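Local atomic coordinates of sortase B (Clostridium perfringens, PDB entry 5YFK), a protein that is probably a cysteine transpeptidase of the sortase B family, enzymes that generally attach proteins to the bacterial cell wall. Residues A[108-113]-A[204-209]; A[153-158]-A[218-223]; A[74-79]-A[95-100]. The protein carries 1 engineered substitution. One frame throughout, in Å; residues are numbered along the deposited sequence.

Interaction 1. Residues A[108-113]-A[204-209]; sequences IVVYGH and LTLITS. Engineered in segment 204-209: S209 (natural residue Cys).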
loop_
_atom_site.group_PDB
_atom_site.type_symbol
_atom_site.label_atom_id
_atom_site.label_comp_id
_atom_site.label_asym_id
_atom_site.label_seq_id
_atom_site.Cartn_x
_atom_site.Cartn_y
_atom_site.Cartn_z
ATOM N N ILE A 108 6.897 5.418 -0.340
ATOM C CA ILE A 108 6.813 3.973 -0.169
ATOM C C ILE A 108 5.756 3.479 -1.157
ATOM O O ILE A 108 4.599 3.897 -1.112
ATOM C CB ILE A 108 6.417 3.626 1.265
ATOM C CG1 ILE A 108 7.434 4.237 2.245
ATOM C CG2 ILE A 108 6.296 2.103 1.427
ATOM C CD1 ILE A 108 6.956 4.326 3.679
ATOM N N VAL A 109 6.157 2.567 -2.029
ATOM C CA VAL A 109 5.268 2.159 -3.104
ATOM C C VAL A 109 4.881 0.722 -2.940
ATOM O O VAL A 109 5.744 -0.159 -2.839
ATOM C CB VAL A 109 5.930 2.362 -4.482
ATOM C CG1 VAL A 109 5.062 1.793 -5.593
ATOM C CG2 VAL A 109 6.197 3.836 -4.706
ATOM N N VAL A 110 3.569 0.478 -2.893
ATOM C CA VAL A 110 3.061 -0.831 -2.562
ATOM C C VAL A 110 2.080 -1.282 -3.649
ATOM O O VAL A 110 1.216 -0.500 -4.072
ATOM C CB VAL A 110 2.369 -0.816 -1.172
ATOM C CG1 VAL A 110 1.803 -2.169 -0.804
ATOM C CG2 VAL A 110 3.336 -0.327 -0.107
ATOM N N TYR A 111 2.180 -2.563 -4.013
ATOM C CA TYR A 111 1.390 -3.178 -5.084
ATOM C C TYR A 111 0.546 -4.308 -4.538
ATOM O O TYR A 111 0.938 -5.033 -3.595
ATOM C CB TYR A 111 2.295 -3.757 -6.169
ATOM C CG TYR A 111 3.262 -2.804 -6.794
ATOM C CD1 TYR A 111 4.496 -2.555 -6.212
ATOM C CD2 TYR A 111 2.940 -2.132 -7.967
ATOM C CE1 TYR A 111 5.392 -1.688 -6.808
ATOM C CE2 TYR A 111 3.758 -1.134 -8.464
ATOM C CZ TYR A 111 5.006 -0.977 -7.915
ATOM O OH TYR A 111 5.875 -0.095 -8.467
ATOM N N GLY A 112 -0.568 -4.545 -5.207
ATOM C CA GLY A 112 -1.323 -5.781 -5.030
ATOM C C GLY A 112 -2.309 -6.002 -6.150
ATOM O O GLY A 112 -2.679 -5.067 -6.845
ATOM N N HIS A 113 -2.716 -7.253 -6.319
ATOM C CA HIS A 113 -3.663 -7.657 -7.344
ATOM C C HIS A 113 -5.054 -7.066 -7.088
ATOM O O HIS A 113 -5.465 -6.885 -5.930
ATOM C CB HIS A 113 -3.788 -9.184 -7.378
ATOM C CG HIS A 113 -2.725 -9.868 -8.184
ATOM N ND1 HIS A 113 -2.529 -9.608 -9.523
ATOM C CD2 HIS A 113 -1.946 -10.938 -7.894
ATOM C CE1 HIS A 113 -1.655 -10.473 -10.014
ATOM N NE2 HIS A 113 -1.234 -11.240 -9.028
ATOM N N LEU A 204 2.895 7.569 0.742
ATOM C CA LEU A 204 2.617 6.164 0.524
ATOM C C LEU A 204 1.761 6.056 -0.734
ATOM O O LEU A 204 0.757 6.773 -0.878
ATOM C CB LEU A 204 1.826 5.608 1.703
ATOM C CG LEU A 204 1.409 4.128 1.640
ATOM C CD1 LEU A 204 2.529 3.118 1.538
ATOM C CD2 LEU A 204 0.562 3.819 2.843
ATOM N N THR A 205 2.211 5.251 -1.676
ATOM C CA THR A 205 1.490 5.063 -2.936
ATOM C C THR A 205 1.023 3.622 -3.026
ATOM O O THR A 205 1.846 2.704 -2.979
ATOM C CB THR A 205 2.410 5.386 -4.120
ATOM O OG1 THR A 205 2.901 6.730 -3.987
ATOM C CG2 THR A 205 1.726 5.171 -5.477
ATOM N N LEU A 206 -0.273 3.434 -3.251
ATOM C CA LEU A 206 -0.844 2.105 -3.408
ATOM C C LEU A 206 -1.322 1.908 -4.826
ATOM O O LEU A 206 -2.039 2.746 -5.348
ATOM C CB LEU A 206 -2.036 1.902 -2.463
ATOM C CG LEU A 206 -1.838 2.242 -0.983
ATOM C CD1 LEU A 206 -3.110 1.977 -0.203
ATOM C CD2 LEU A 206 -0.665 1.486 -0.394
ATOM N N ILE A 207 -0.889 0.808 -5.440
ATOM C CA ILE A 207 -1.135 0.569 -6.857
ATOM C C ILE A 207 -1.777 -0.776 -7.083
ATOM O O ILE A 207 -1.255 -1.822 -6.645
ATOM C CB ILE A 207 0.167 0.682 -7.681
ATOM C CG1 ILE A 207 0.714 2.116 -7.585
ATOM C CG2 ILE A 207 -0.101 0.341 -9.133
ATOM C CD1 ILE A 207 2.138 2.241 -8.095
ATOM N N THR A 208 -2.827 -0.763 -7.902
ATOM C CA THR A 208 -3.447 -1.967 -8.344
ATOM C C THR A 208 -3.900 -1.873 -9.806
ATOM O O THR A 208 -3.803 -0.812 -10.430
ATOM C CB THR A 208 -4.597 -2.399 -7.417
ATOM O OG1 THR A 208 -4.977 -3.733 -7.721
ATOM C CG2 THR A 208 -5.829 -1.507 -7.526
ATOM N N SER A 209 -4.417 -2.982 -10.341
ATOM C CA SER A 209 -4.970 -2.970 -11.680
ATOM C C SER A 209 -6.460 -2.649 -11.673
ATOM O O SER A 209 -7.143 -2.864 -10.677
ATOM C CB SER A 209 -4.686 -4.292 -12.372
ATOM O OG SER A 209 -5.477 -5.324 -11.821
HETATM O O HOH W 1 -4.443 -7.582 -10.646
#
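I108 to Y111 run parallel to L204 to I207, with the two strand axes 4.8 Å apart and 18° off exact alignment, in a ladder where I108 O and V110 O accept from T205 N and I207 N, and T205 O and I207 O accept from V110 N and G112 N.

On one face of the sheet, I207 lies beside Y111, both pointing the same way. I207 CG1 sits beside its own backbone N (chi1 -63°) and the chain then extends. This carries CD1 to 3.8 Å from Y111 CE2, oblique to the ring, and to 3.9 Å from V109 CG1. The hydroxyl of Y111 is held by D97. On the other face, L204 CD1 packs against CG2 of both I108 and V110, 3.9 Å from the latter. L206 CD2 rests against V110 CB.

Past the ladder the side chain of T208 takes over. With OG1 anti to the backbone N (chi1 -167°), it donates to G112 O at 2.8 Å, from a position tilted out of the carbonyl plane. Beyond it, water 1 lies in the plane of the H113 ring at its edge. It bonds H113 ND1 at 3.0 Å and OG of the engineered S209 at 2.7 Å. H113 and S209 occupy the predicted proton donor/acceptor and acyl-thioester positions of the active site. H113 NE2 bonds L80 O.

Strand 107-111 is flanked on its other side by strand 94-96, and strand 203-210 by the antiparallel strand 216-225. F57 of strand 55-61 packs on I108 and V110, and I59 of the same strand on L206.

Interaction 2. Residues A[153-158]-A[218-223]; sequences FSVYQE and IVVVAK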
loop_
_atom_site.group_PDB
_atom_site.type_symbol
_atom_site.label_atom_id
_atom_site.label_comp_id
_atom_site.label_asym_id
_atom_site.label_seq_id
_atom_site.Cartn_x
_atom_site.Cartn_y
_atom_site.Cartn_z
ATOM N N PHE A 153 -4.723 11.658 -0.235
ATOM C CA PHE A 153 -4.949 12.978 -0.854
ATOM C C PHE A 153 -5.159 12.881 -2.378
ATOM O O PHE A 153 -5.505 13.865 -3.036
ATOM C CB PHE A 153 -3.823 13.963 -0.484
ATOM C CG PHE A 153 -2.484 13.630 -1.064
ATOM C CD1 PHE A 153 -2.154 14.024 -2.347
ATOM C CD2 PHE A 153 -1.620 12.755 -0.388
ATOM C CE1 PHE A 153 -0.971 13.614 -2.932
ATOM C CE2 PHE A 153 -0.384 12.444 -0.917
ATOM C CZ PHE A 153 -0.031 12.927 -2.174
ATOM N N SER A 154 -4.799 11.744 -2.953
ATOM C CA SER A 154 -4.926 11.576 -4.417
ATOM C C SER A 154 -5.486 10.212 -4.756
ATOM O O SER A 154 -5.022 9.205 -4.241
ATOM C CB SER A 154 -3.586 11.756 -5.113
ATOM O OG SER A 154 -3.740 11.609 -6.525
ATOM N N VAL A 155 -6.396 10.161 -5.724
ATOM C CA VAL A 155 -6.815 8.907 -6.322
ATOM C C VAL A 155 -6.962 9.120 -7.833
ATOM O O VAL A 155 -7.404 10.173 -8.278
ATOM C CB VAL A 155 -8.175 8.385 -5.770
ATOM C CG1 VAL A 155 -9.290 9.420 -5.974
ATOM C CG2 VAL A 155 -8.560 7.088 -6.449
ATOM N N TYR A 156 -6.396 8.208 -8.606
ATOM C CA TYR A 156 -6.478 8.285 -10.065
ATOM C C TYR A 156 -6.298 6.946 -10.759
ATOM O O TYR A 156 -5.817 5.974 -10.165
ATOM C CB TYR A 156 -5.497 9.344 -10.621
ATOM C CG TYR A 156 -4.027 9.078 -10.376
ATOM C CD1 TYR A 156 -3.403 9.511 -9.199
ATOM C CD2 TYR A 156 -3.262 8.376 -11.305
ATOM C CE1 TYR A 156 -2.070 9.263 -8.963
ATOM C CE2 TYR A 156 -1.900 8.206 -11.125
ATOM C CZ TYR A 156 -1.324 8.585 -9.928
ATOM O OH TYR A 156 0.009 8.349 -9.702
ATOM N N GLN A 157 -6.598 6.903 -12.057
ATOM C CA GLN A 157 -6.227 5.729 -12.817
ATOM C C GLN A 157 -5.659 6.144 -14.152
ATOM O O GLN A 157 -5.954 7.232 -14.673
ATOM C CB GLN A 157 -7.387 4.735 -12.974
ATOM C CG GLN A 157 -8.684 5.307 -13.493
ATOM C CD GLN A 157 -9.802 4.262 -13.598
ATOM O OE1 GLN A 157 -9.761 3.200 -12.971
ATOM N NE2 GLN A 157 -10.717 4.504 -14.500
ATOM N N GLU A 158 -4.781 5.318 -14.670
ATOM C CA GLU A 158 -4.219 5.603 -15.977
ATOM C C GLU A 158 -3.602 4.368 -16.533
ATOM O O GLU A 158 -3.571 3.336 -15.896
ATOM C CB GLU A 158 -3.168 6.728 -15.896
ATOM C CG GLU A 158 -2.022 6.447 -14.943
ATOM C CD GLU A 158 -1.002 7.593 -14.869
ATOM O OE1 GLU A 158 0.206 7.346 -15.051
ATOM O OE2 GLU A 158 -1.408 8.765 -14.753
ATOM N N ILE A 218 -5.039 1.549 -10.987
ATOM C CA ILE A 218 -5.660 2.489 -10.032
ATOM C C ILE A 218 -4.680 2.812 -8.896
ATOM O O ILE A 218 -4.008 1.936 -8.423
ATOM C CB ILE A 218 -6.933 1.874 -9.422
ATOM C CG1 ILE A 218 -7.859 1.347 -10.540
ATOM C CG2 ILE A 218 -7.664 2.882 -8.541
ATOM C CD1 ILE A 218 -9.071 0.580 -10.044
ATOM N N VAL A 219 -4.563 4.098 -8.553
ATOM C CA VAL A 219 -3.503 4.588 -7.667
ATOM C C VAL A 219 -4.133 5.414 -6.550
ATOM O O VAL A 219 -4.952 6.284 -6.804
ATOM C CB VAL A 219 -2.477 5.470 -8.413
ATOM C CG1 VAL A 219 -1.273 5.800 -7.531
ATOM C CG2 VAL A 219 -2.025 4.811 -9.708
ATOM N N VAL A 220 -3.704 5.150 -5.318
ATOM C CA VAL A 220 -4.005 5.989 -4.191
ATOM C C VAL A 220 -2.706 6.472 -3.525
ATOM O O VAL A 220 -1.752 5.719 -3.391
ATOM C CB VAL A 220 -4.880 5.266 -3.147
ATOM C CG1 VAL A 220 -5.017 6.126 -1.898
ATOM C CG2 VAL A 220 -6.271 4.991 -3.730
ATOM N N VAL A 221 -2.608 7.782 -3.330
ATOM C CA VAL A 221 -1.432 8.374 -2.682
ATOM C C VAL A 221 -1.864 9.101 -1.407
ATOM O O VAL A 221 -2.883 9.809 -1.369
ATOM C CB VAL A 221 -0.688 9.358 -3.619
ATOM C CG1 VAL A 221 0.725 9.601 -3.137
ATOM C CG2 VAL A 221 -0.650 8.820 -5.059
ATOM N N ALA A 222 -1.086 8.894 -0.351
ATOM C CA ALA A 222 -1.415 9.376 0.989
ATOM C C ALA A 222 -0.143 9.930 1.636
ATOM O O ALA A 222 0.977 9.528 1.273
ATOM C CB ALA A 222 -1.964 8.225 1.825
ATOM N N LYS A 223 -0.314 10.954 2.464
ATOM C CA LYS A 223 0.795 11.542 3.222
ATOM C C LYS A 223 0.765 11.233 4.694
ATOM O O LYS A 223 -0.296 11.208 5.333
ATOM C CB LYS A 223 0.851 13.064 3.047
ATOM C CG LYS A 223 -0.364 13.787 3.555
ATOM C CD LYS A 223 -0.069 15.268 3.681
ATOM C CE LYS A 223 0.485 15.653 5.041
ATOM N NZ LYS A 223 0.889 17.090 5.078
#
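F153 and Y156 both turn CG into the position between backbone N and carbonyl carbon (chi1 68° and 63°), and this lays their rings over V221 and V219 of the opposite strand. The Y156 ring is the one with a CH-pi contact. V219 CB stands 3.8 Å from its centroid, 16° off the normal. The two methyls of V219 spread over the ring, CG1 reaching toward OH and CG2 toward CE2. The ring is held at its far end, where Y156 OH bonds Q184 OE1. S154 OG lies in the ring plane at an edge and bonds Q184 O, so both polar groups are tied to the helix 174-186.

F153 meets V221 differently. V221 O lies over one face of the phenyl ring, toward the rim, 3.4 Å from CD2. V221 CG1 touches CZ at 3.5 Å, while K223 N comes to the ring edge, in its plane.

F153 and S154 both face V221, a classic beta bulge in an otherwise regular antiparallel pairing. V221 O accepts from F153 N at 2.8 Å, in the carbonyl plane, and from S154 N at 3.2 Å, somewhat tilted from it. S154 O in turn accepts from V221 N. Beyond the bulge, Y156 and V219 form the next hydrogen-bonded pair of strands 146-159 and 216-225, neighbours in the sheet of the sortase fold.

On the opposite face the contacts are thinner. V155 CG2 meets V220 CG2 at 4.1 Å. Q157 lies alongside I218, its OE1 3.6 Å from I218 CG1. That amide is bonded at both ends, OE1 to K128 and NE2 to D212. K223 leads away from the contact, and its amine forms a salt bridge with D201 and a hydrogen bond with I195 O.

Interaction 3. Residues A[74-79]-A[95-100]; sequences KDNDFY and FVDSEN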
loop_
_atom_site.group_PDB
_atom_site.type_symbol
_atom_site.label_atom_id
_atom_site.label_comp_id
_atom_site.label_asym_id
_atom_site.label_seq_id
_atom_site.Cartn_x
_atom_site.Cartn_y
_atom_site.Cartn_z
ATOM N N LYS A 74 12.804 -9.503 -4.348
ATOM C CA LYS A 74 13.965 -9.041 -5.092
ATOM C C LYS A 74 13.590 -8.382 -6.419
ATOM O O LYS A 74 14.420 -7.758 -7.062
ATOM C CB LYS A 74 14.903 -10.243 -5.355
ATOM C CG LYS A 74 15.405 -10.892 -4.092
ATOM C CD LYS A 74 16.789 -11.486 -4.287
ATOM C CE LYS A 74 16.721 -12.770 -5.095
ATOM N NZ LYS A 74 16.635 -13.958 -4.200
ATOM N N ASP A 75 12.352 -8.568 -6.862
ATOM C CA ASP A 75 11.830 -7.860 -8.021
ATOM C C ASP A 75 10.343 -7.584 -7.786
ATOM O O ASP A 75 9.839 -7.871 -6.711
ATOM C CB ASP A 75 12.000 -8.681 -9.304
ATOM C CG ASP A 75 11.298 -10.040 -9.248
ATOM O OD1 ASP A 75 10.229 -10.158 -8.605
ATOM O OD2 ASP A 75 11.719 -10.947 -10.007
ATOM N N ASN A 76 9.711 -6.882 -8.719
ATOM C CA ASN A 76 8.278 -6.597 -8.605
ATOM C C ASN A 76 7.381 -7.584 -9.360
ATOM O O ASN A 76 6.247 -7.246 -9.722
ATOM C CB ASN A 76 8.018 -5.163 -9.069
ATOM C CG ASN A 76 8.675 -4.137 -8.162
ATOM O OD1 ASN A 76 8.854 -4.377 -6.985
ATOM N ND2 ASN A 76 8.928 -2.951 -8.692
ATOM N N ASP A 77 7.846 -8.833 -9.480
ATOM C CA ASP A 77 7.097 -9.891 -10.150
ATOM C C ASP A 77 6.859 -11.120 -9.266
ATOM O O ASP A 77 5.761 -11.699 -9.310
ATOM C CB ASP A 77 7.844 -10.323 -11.418
ATOM C CG ASP A 77 7.023 -11.248 -12.285
ATOM O OD1 ASP A 77 6.059 -10.766 -12.916
ATOM O OD2 ASP A 77 7.320 -12.462 -12.300
ATOM N N PHE A 78 7.819 -11.468 -8.400
ATOM C CA PHE A 78 7.681 -12.692 -7.583
ATOM C C PHE A 78 6.337 -12.726 -6.849
ATOM O O PHE A 78 5.688 -13.772 -6.760
ATOM C CB PHE A 78 8.831 -12.849 -6.584
ATOM C CG PHE A 78 8.829 -14.168 -5.842
ATOM C CD1 PHE A 78 9.339 -15.320 -6.434
ATOM C CD2 PHE A 78 8.314 -14.263 -4.556
ATOM C CE1 PHE A 78 9.314 -16.531 -5.763
ATOM C CE2 PHE A 78 8.290 -15.468 -3.879
ATOM C CZ PHE A 78 8.807 -16.606 -4.480
ATOM N N TYR A 79 6.004 -11.642 -6.164
ATOM C CA TYR A 79 4.862 -11.685 -5.264
ATOM C C TYR A 79 3.546 -11.335 -5.969
ATOM O O TYR A 79 2.484 -11.362 -5.347
ATOM C CB TYR A 79 5.107 -10.798 -4.040
ATOM C CG TYR A 79 5.992 -11.476 -3.008
ATOM C CD1 TYR A 79 5.589 -12.662 -2.397
ATOM C CD2 TYR A 79 7.263 -11.005 -2.725
ATOM C CE1 TYR A 79 6.370 -13.273 -1.439
ATOM C CE2 TYR A 79 8.057 -11.623 -1.771
ATOM C CZ TYR A 79 7.659 -12.844 -1.251
ATOM O OH TYR A 79 8.420 -13.478 -0.291
ATOM N N PHE A 95 2.907 -6.350 -1.841
ATOM C CA PHE A 95 4.360 -6.147 -1.794
ATOM C C PHE A 95 4.809 -4.734 -2.061
ATOM O O PHE A 95 4.220 -3.993 -2.853
ATOM C CB PHE A 95 5.095 -7.136 -2.715
ATOM C CG PHE A 95 4.757 -6.999 -4.170
ATOM C CD1 PHE A 95 3.701 -7.690 -4.717
ATOM C CD2 PHE A 95 5.520 -6.197 -5.001
ATOM C CE1 PHE A 95 3.350 -7.510 -6.047
ATOM C CE2 PHE A 95 5.225 -6.080 -6.346
ATOM C CZ PHE A 95 4.193 -6.812 -6.885
ATOM N N VAL A 96 5.869 -4.367 -1.353
ATOM C CA VAL A 96 6.525 -3.083 -1.532
ATOM C C VAL A 96 7.558 -3.184 -2.657
ATOM O O VAL A 96 8.171 -4.241 -2.896
ATOM C CB VAL A 96 7.159 -2.548 -0.217
ATOM C CG1 VAL A 96 8.087 -3.573 0.405
ATOM C CG2 VAL A 96 7.872 -1.218 -0.451
ATOM N N ASP A 97 7.661 -2.106 -3.413
ATOM C CA ASP A 97 8.586 -2.033 -4.533
ATOM C C ASP A 97 9.954 -2.564 -4.152
ATOM O O ASP A 97 10.507 -2.177 -3.115
ATOM C CB ASP A 97 8.729 -0.581 -4.978
ATOM C CG ASP A 97 9.357 -0.447 -6.355
ATOM O OD1 ASP A 97 8.616 -0.246 -7.343
ATOM O OD2 ASP A 97 10.569 -0.682 -6.468
ATOM N N SER A 98 10.516 -3.426 -5.006
ATOM C CA SER A 98 11.811 -4.065 -4.695
ATOM C C SER A 98 12.961 -3.055 -4.590
ATOM O O SER A 98 13.914 -3.304 -3.860
ATOM C CB SER A 98 12.154 -5.099 -5.769
ATOM O OG SER A 98 12.227 -4.472 -7.044
ATOM N N GLU A 99 12.771 -1.867 -5.167
ATOM C CA GLU A 99 13.789 -0.807 -5.158
ATOM C C GLU A 99 13.626 0.149 -3.956
ATOM O O GLU A 99 14.527 0.925 -3.660
ATOM C CB GLU A 99 13.749 -0.010 -6.466
ATOM C CG GLU A 99 13.865 -0.846 -7.730
ATOM C CD GLU A 99 14.983 -1.880 -7.648
ATOM O OE1 GLU A 99 14.695 -3.108 -7.695
ATOM O OE2 GLU A 99 16.146 -1.461 -7.462
ATOM N N ASN A 100 12.517 0.038 -3.218
ATOM C CA ASN A 100 12.312 0.882 -2.053
ATOM C C ASN A 100 13.360 0.662 -0.985
ATOM O O ASN A 100 13.594 -0.471 -0.543
ATOM C CB ASN A 100 10.929 0.656 -1.441
ATOM C CG ASN A 100 9.948 1.781 -1.746
ATOM O OD1 ASN A 100 8.752 1.527 -1.841
ATOM N ND2 ASN A 100 10.414 3.017 -1.749
HETATM O O HOH W 2 8.843 -6.549 -4.124
#
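N76 makes both direct hydrogen bonds between the loop 74-79 and residues 95-100. Its OD1 accepts from S98 N at 2.8 Å, in the plane of the amide carbonyl and on a lone pair. Its ND2 gives a weak bond to D97 OD1 at 3.0 Å, with the amide and carboxylate planes 78° apart. One amide thus serves a donor and an acceptor on neighbouring residues. N76 CG lies beside its own backbone N (chi1 -65°), which swings the amide towards 97-98. D97 OD1 has a second partner in strand 107-111. Water 2 adds a bridge, donating to D75 O and, at 2.7 Å, to V96 O. Y79 OH bonds D54, outside the contact.

Within each segment, carboxylates tie up backbone N-H groups. D75 OD1 accepts from F78 N on its syn lone pair, and from D77 N well above the carboxylate plane. D97 OD2 uses its anti lone pair for E99 N at 2.8 Å. S98 OG donates to E99 OE1.

The remaining contacts are packing round the F95 ring. Y79 CB comes to 3.5 Å from F95 CD1, oblique to the ring. N76 O approaches CZ of the same ring at 3.5 Å, also obliquely.

Both segments contain an Asx turn, at D75 and at D97. D75 starts an Asx motif in the link between strands 67-72 and 94-96. D97 also begins a type I beta turn at the end of strand 94-96. The side chains of F95 and H113 are about 7 Å apart at their nearest atoms, so this packing lies near the predicted active site of the sortase domain.

The contacts follow one another across one sheet, in the order 2, 1, 3, with interaction 3 tying a loop to strand 94-96. Interaction 1 joins interaction 2 through probable hydrogen bonds from I218 N to T208 O and from L206 N to V220 O, each 2.7 Å, and T205 CG2 packs on V219 CG1. On its other side it meets interaction 3, through probable bonds of Y111 N to F95 O (2.7 Å) and D97 N to V109 O (2.8 Å). Interactions 2 and 3 do not touch, and their centres are 19 Å apart. The predicted active-site positions H113 and S209 belong to interaction 1. R217, the predicted transition-state stabiliser, directly precedes 218-223. The side chains of R217 and the engineered S209 are about 4 Å apart at the nearest atoms.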